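Local structure of uncharacterized protein AF_1548 (Archaeoglobus fulgidus, 1Y88) at residues 81-86 and 114-119. The protein is of unknown function but probably binds DNA and may act as an endonuclease. Sequence-based numbering, arbitrary orientation. Where two conformers were deposited one is given.
Sequences YTYARF and GCVGIK
In this restriction endonuclease-like domain, helix 76-89 meets the C-terminal end of helix 107-116 and the turn that leads from it into strand 119-121, and the side chain of Tyr83 makes the join, its ring with Val116 and its CB with Ile118. Tyr83 holds CG anti to its backbone N (chi1 -178°), which swings the ring off helix 76-89 and lays one face against Val116. The isopropyl group sits over that face in a CH-pi contact: Val116 CB lies 4.0 Å from the ring centroid of Tyr83, 16° off the normal and shifted toward the CD1-CE1 rim. The closest touch is Val116 CG2 to Tyr83 CD1, 3.7 Å; CG2 also reaches CG of the ring at 4.0 Å. At the root of the tyrosine, Ile118 adds the end of its chain, with CD1 4.1 Å from Tyr83 CB. No hydrogen bond links the two segments, so shape and apolar contact do the joining here. Between the two aliphatic residues, Gly117, just after helix 107-116, is the first residue to leave helical backbone angles, with a positive phi of 98°, where any side chain would collide with the carbonyl O of Val116; the chain turns here, and both Val116 and Ile118 point their side chains toward helix 76-89. A serine in place of Tyr83 would probably leave Val116 without the ring face it packs on and open a gap between the two helices. One turn back along helix 107-116, Tyr112 also touches both Tyr83 and Ile118. Deeper in, Ile118 and Phe86 pack on Pro97 of strand 96-100, beside which Lys119 begins the parallel strand 119-121, while Val116 also packs on Cys45 of the second subunit, the residue disulfide-bonded to Cys115.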
ATOM      1  N   TYR A  81      -3.468   5.119  -1.636  1.00 14.83           N
ATOM      2  CA  TYR A  81      -4.329   3.930  -1.892  0.50 14.80           C
ATOM      3  C   TYR A  81      -5.794   4.258  -1.729  1.00 15.65           C
ATOM      4  O   TYR A  81      -6.669   3.900  -2.515  1.00 15.16           O
ATOM      5  CB  TYR A  81      -3.973   2.812  -0.878  0.50 14.73           C
ATOM      6  CG  TYR A  81      -4.844   1.535  -0.854  0.50 14.00           C
ATOM      7  CD1 TYR A  81      -5.356   0.966  -2.025  0.50 13.28           C
ATOM      8  CD2 TYR A  81      -5.077   0.856   0.356  0.50 14.30           C
ATOM      9  CE1 TYR A  81      -6.116  -0.239  -1.985  0.50 11.13           C
ATOM     10  CE2 TYR A  81      -5.826  -0.332   0.403  0.50 14.20           C
ATOM     11  CZ  TYR A  81      -6.336  -0.870  -0.767  0.50 13.46           C
ATOM     12  OH  TYR A  81      -7.085  -2.038  -0.721  0.50 13.82           O
ATOM     13  N   THR A  82      -6.076   4.898  -0.585  1.00 14.91           N
ATOM     14  CA  THR A  82      -7.445   5.244  -0.231  1.00 14.86           C
ATOM     15  C   THR A  82      -8.027   6.222  -1.215  1.00 13.14           C
ATOM     16  O   THR A  82      -9.179   6.103  -1.579  1.00 12.31           O
ATOM     17  CB  THR A  82      -7.542   5.832   1.198  1.00 15.44           C
ATOM     18  OG1 THR A  82      -7.119   4.824   2.103  1.00 18.96           O
ATOM     19  CG2 THR A  82      -9.001   6.270   1.545  1.00 17.68           C
ATOM     20  N   TYR A  83      -7.227   7.197  -1.647  1.00 11.63           N
ATOM     21  CA  TYR A  83      -7.723   8.134  -2.630  1.00 11.96           C
ATOM     22  C   TYR A  83      -8.070   7.401  -3.931  1.00 12.14           C
ATOM     23  O   TYR A  83      -9.111   7.668  -4.549  1.00 12.79           O
ATOM     24  CB  TYR A  83      -6.722   9.272  -2.867  1.00 12.47           C
ATOM     25  CG  TYR A  83      -7.209  10.317  -3.854  1.00 12.44           C
ATOM     26  CD1 TYR A  83      -8.330  11.098  -3.596  1.00 12.92           C
ATOM     27  CD2 TYR A  83      -6.528  10.521  -5.067  1.00 15.42           C
ATOM     28  CE1 TYR A  83      -8.767  12.067  -4.502  1.00 14.22           C
ATOM     29  CE2 TYR A  83      -6.956  11.468  -5.971  1.00 14.93           C
ATOM     30  CZ  TYR A  83      -8.071  12.251  -5.684  1.00 16.13           C
ATOM     31  OH  TYR A  83      -8.484  13.215  -6.604  1.00 16.49           O
ATOM     32  N   ALA A  84      -7.171   6.517  -4.381  1.00 11.51           N
ATOM     33  CA  ALA A  84      -7.475   5.706  -5.591  1.00 12.30           C
ATOM     34  C   ALA A  84      -8.751   4.878  -5.432  1.00 12.11           C
ATOM     35  O   ALA A  84      -9.552   4.760  -6.370  1.00 12.02           O
ATOM     36  CB  ALA A  84      -6.278   4.798  -5.945  1.00 12.85           C
ATOM     37  N   ARG A  85      -8.972   4.312  -4.243  1.00 13.14           N
ATOM     38  CA  ARG A  85     -10.207   3.570  -3.950  0.50 12.97           C
ATOM     39  C   ARG A  85     -11.419   4.464  -4.124  1.00 12.97           C
ATOM     40  O   ARG A  85     -12.412   4.067  -4.742  1.00 12.41           O
ATOM     41  CB  ARG A  85     -10.207   3.029  -2.514  0.50 13.30           C
ATOM     42  CG  ARG A  85      -9.630   1.654  -2.324  0.50 14.70           C
ATOM     43  CD  ARG A  85      -8.772   1.645  -1.062  0.50 18.88           C
ATOM     44  NE  ARG A  85      -9.259   0.874   0.080  0.50 21.80           N
ATOM     45  CZ  ARG A  85      -8.831   1.072   1.332  0.50 19.28           C
ATOM     46  NH1 ARG A  85      -7.963   2.031   1.588  0.50 13.71           N
ATOM     47  NH2 ARG A  85      -9.275   0.324   2.337  0.50 18.41           N
ATOM     48  N   PHE A  86     -11.348   5.655  -3.519  1.00 13.01           N
ATOM     49  CA  PHE A  86     -12.424   6.648  -3.636  1.00 12.55           C
ATOM     50  C   PHE A  86     -12.725   6.928  -5.125  1.00 12.64           C
ATOM     51  O   PHE A  86     -13.865   6.916  -5.564  1.00 12.69           O
ATOM     52  CB  PHE A  86     -12.017   7.928  -2.900  1.00 12.88           C
ATOM     53  CG  PHE A  86     -12.946   9.080  -3.150  1.00 13.65           C
ATOM     54  CD1 PHE A  86     -14.219   9.099  -2.573  1.00 14.27           C
ATOM     55  CD2 PHE A  86     -12.553  10.129  -3.970  1.00 12.83           C
ATOM     56  CE1 PHE A  86     -15.100  10.140  -2.811  1.00 13.25           C
ATOM     57  CE2 PHE A  86     -13.416  11.193  -4.220  1.00 15.83           C
ATOM     58  CZ  PHE A  86     -14.699  11.215  -3.648  1.00 14.02           C
ATOM     59  N   GLY A 114      -4.997  16.777   2.938  1.00 13.40           N
ATOM     60  CA  GLY A 114      -5.543  18.147   2.890  1.00 14.25           C
ATOM     61  C   GLY A 114      -5.610  18.608   1.440  1.00 16.08           C
ATOM     62  O   GLY A 114      -6.493  19.348   1.000  1.00 16.23           O
ATOM     63  N   CYS A 115      -4.682  18.108   0.656  1.00 15.98           N
ATOM     64  CA  CYS A 115      -4.574  18.593  -0.696  1.00 15.78           C
ATOM     65  C   CYS A 115      -5.422  17.899  -1.761  1.00 15.71           C
ATOM     66  O   CYS A 115      -6.054  18.580  -2.595  1.00 15.88           O
ATOM     67  CB  CYS A 115      -3.105  18.372  -1.106  1.00 17.70           C
ATOM     68  SG  CYS A 115      -2.691  18.742  -2.871  1.00 18.09           S
ATOM     69  N   VAL A 116      -5.606  16.579  -1.668  1.00 15.01           N
ATOM     70  CA  VAL A 116      -6.715  15.903  -2.289  1.00 14.60           C
ATOM     71  C   VAL A 116      -8.114  15.827  -1.736  1.00 15.54           C
ATOM     72  O   VAL A 116      -9.017  15.462  -2.483  1.00 15.70           O
ATOM     73  CB  VAL A 116      -6.286  14.486  -2.792  1.00 14.95           C
ATOM     74  CG1 VAL A 116      -4.903  14.532  -3.483  1.00 16.25           C
ATOM     75  CG2 VAL A 116      -6.249  13.480  -1.650  1.00 13.80           C
ATOM     76  N   GLY A 117      -8.269  16.127  -0.451  1.00 14.90           N
ATOM     77  CA  GLY A 117      -9.655  16.146   0.104  1.00 15.04           C
ATOM     78  C   GLY A 117     -10.039  14.857   0.845  1.00 14.36           C
ATOM     79  O   GLY A 117     -11.215  14.439   0.804  1.00 16.38           O
ATOM     80  N   ILE A 118      -9.095  14.209   1.500  1.00 13.52           N
ATOM     81  CA  ILE A 118      -9.433  13.034   2.350  1.00 12.64           C
ATOM     82  C   ILE A 118      -9.643  13.526   3.783  1.00 13.46           C
ATOM     83  O   ILE A 118      -8.765  14.169   4.358  1.00 13.52           O
ATOM     84  CB  ILE A 118      -8.304  11.968   2.348  1.00 12.79           C
ATOM     85  CG1 ILE A 118      -7.931  11.547   0.912  1.00 12.09           C
ATOM     86  CG2 ILE A 118      -8.677  10.720   3.186  1.00 13.15           C
ATOM     87  CD1 ILE A 118      -6.595  10.747   0.913  1.00 11.54           C
ATOM     88  N   LYS A 119     -10.820  13.251   4.359  1.00 13.41           N
ATOM     89  CA  LYS A 119     -11.028  13.564   5.780  1.00 14.23           C
ATOM     90  C   LYS A 119     -10.210  12.603   6.600  1.00 13.46           C
ATOM     91  O   LYS A 119     -10.097  11.428   6.247  1.00 12.94           O
ATOM     92  CB  LYS A 119     -12.523  13.407   6.151  1.00 13.68           C
ATOM     93  CG  LYS A 119     -13.421  14.444   5.563  1.00 17.37           C
ATOM     94  CD  LYS A 119     -14.893  14.258   6.037  1.00 17.44           C
ATOM     95  CE  LYS A 119     -15.009  14.471   7.541  1.00 20.51           C
ATOM     96  NZ  LYS A 119     -14.998  15.902   7.912  1.00 23.66           N
TER